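Local coordinates for acetylated cis-Golgi protein, involved in ER-to-Golgi transport (Saccharomyces cerevisiae, PDB 6G8Y) that takes part in ER-to-Golgi transport and, as a GRASP-family homologue, probably uses its PDZ-type domains to bind golgin partners, at residues P44-S47 against S53-D56. Sequence-based numbering, arbitrary orientation.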
loop_
_atom_site.group_PDB
_atom_site.type_symbol
_atom_site.label_atom_id
_atom_site.label_comp_id
_atom_site.label_asym_id
_atom_site.label_seq_id
_atom_site.Cartn_x
_atom_site.Cartn_y
_atom_site.Cartn_z
ATOM N N PRO A 44 -6.976 -3.624 -0.296
ATOM C CA PRO A 44 -7.767 -4.870 -0.303
ATOM C C PRO A 44 -6.907 -6.022 -0.855
ATOM O O PRO A 44 -6.256 -5.886 -1.905
ATOM C CB PRO A 44 -8.941 -4.533 -1.204
ATOM C CG PRO A 44 -8.396 -3.528 -2.130
ATOM C CD PRO A 44 -7.385 -2.700 -1.358
ATOM N N VAL A 45 -6.925 -7.134 -0.140
ATOM C CA VAL A 45 -6.038 -8.254 -0.408
ATOM C C VAL A 45 -6.824 -9.569 -0.349
ATOM O O VAL A 45 -7.701 -9.745 0.516
ATOM C CB VAL A 45 -4.905 -8.235 0.632
ATOM C CG1 VAL A 45 -4.123 -9.512 0.650
ATOM C CG2 VAL A 45 -3.985 -7.053 0.385
ATOM N N VAL A 46 -6.495 -10.475 -1.278
ATOM C CA VAL A 46 -7.076 -11.830 -1.436
ATOM C C VAL A 46 -6.076 -12.819 -0.841
ATOM O O VAL A 46 -4.905 -12.763 -1.173
ATOM C CB VAL A 46 -7.247 -12.153 -2.946
ATOM C CG1 VAL A 46 -7.753 -13.583 -3.158
ATOM C CG2 VAL A 46 -8.156 -11.146 -3.601
ATOM N N SER A 47 -6.519 -13.719 0.043
ATOM C CA SER A 47 -5.669 -14.755 0.637
ATOM C C SER A 47 -6.151 -16.070 0.056
ATOM O O SER A 47 -7.322 -16.402 0.242
ATOM C CB SER A 47 -5.803 -14.728 2.177
ATOM O OG SER A 47 -4.910 -15.643 2.822
ATOM N N SER A 53 -1.045 -14.333 -0.228
ATOM C CA SER A 53 -1.936 -13.253 -0.560
ATOM C C SER A 53 -1.467 -12.395 -1.728
ATOM O O SER A 53 -0.285 -12.330 -2.073
ATOM C CB SER A 53 -2.204 -12.418 0.673
ATOM O OG SER A 53 -1.014 -12.068 1.329
ATOM N N TYR A 54 -2.437 -11.775 -2.376
ATOM C CA TYR A 54 -2.161 -10.821 -3.450
ATOM C C TYR A 54 -3.275 -9.769 -3.478
ATOM O O TYR A 54 -4.364 -10.006 -2.969
ATOM C CB TYR A 54 -2.030 -11.515 -4.813
ATOM C CG TYR A 54 -3.161 -12.420 -5.182
ATOM C CD1 TYR A 54 -3.144 -13.770 -4.847
ATOM C CD2 TYR A 54 -4.287 -11.934 -5.896
ATOM C CE1 TYR A 54 -4.214 -14.610 -5.154
ATOM C CE2 TYR A 54 -5.358 -12.784 -6.213
ATOM C CZ TYR A 54 -5.319 -14.135 -5.853
ATOM O OH TYR A 54 -6.390 -14.986 -6.131
ATOM N N PRO A 55 -3.011 -8.605 -4.071
ATOM C CA PRO A 55 -4.034 -7.585 -4.090
ATOM C C PRO A 55 -5.316 -7.954 -4.818
ATOM O O PRO A 55 -5.315 -8.711 -5.789
ATOM C CB PRO A 55 -3.340 -6.426 -4.798
ATOM C CG PRO A 55 -1.918 -6.618 -4.516
ATOM C CD PRO A 55 -1.723 -8.084 -4.548
ATOM N N ASP A 56 -6.429 -7.375 -4.347
ATOM C CA ASP A 56 -7.716 -7.401 -5.059
ATOM C C ASP A 56 -7.641 -6.340 -6.132
ATOM O O ASP A 56 -8.068 -5.200 -5.919
ATOM C CB ASP A 56 -8.865 -7.211 -4.066
ATOM C CG ASP A 56 -10.261 -7.255 -4.690
ATOM O OD1 ASP A 56 -10.406 -7.285 -5.938
ATOM O OD2 ASP A 56 -11.234 -7.241 -3.882
#
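V46 and Y54 face each other as the hydrogen-bonded pair of a short antiparallel beta hairpin in this GRASP-type PDZ domain, whose returning strand runs straight into helix 57-66. Two backbone bonds join the pair: V46 N reaches Y54 O at 2.8 Å, and Y54 N returns to V46 O. A third, from D56 N to P44 O at 2.9 Å, closes the ladder beside the helix. P55 lacks an N-H but costs the ladder nothing, because V45 and P55 form a non-hydrogen-bonded pair.

One tight spot lies between V45 and S53, where V45 CG1, anti to its own backbone nitrogen (chi1 167°), presses against S53 CB at 3.5 Å, closer than carbons usually pack. Serine suits this buried place because its small side chain lets CB lie against V45 CG1, while OG hydrogen-bonds R17. At the helix end P44 CB rests on D56 CB, with R59 and I60 also touching P44, and D56, a favoured N-cap residue, weakly caps R59 N with OD1.

Toward the hairpin turn the contact is looser: S47 is exposed, and its CA comes no nearer to S53 CB than 4.2 Å.

The other, partly exposed face holds a substantial contact of its own. In Y54, chi1 52° sets CG between the backbone N and the carbonyl carbon and carries the ring across toward V46. Beta-branched valine offers that ring two carbons: CB lies over one face in a CH-pi contact, 4.1 Å from the centroid, while CG1 reaches the phenol end, 3.6 Å from Y54 OH.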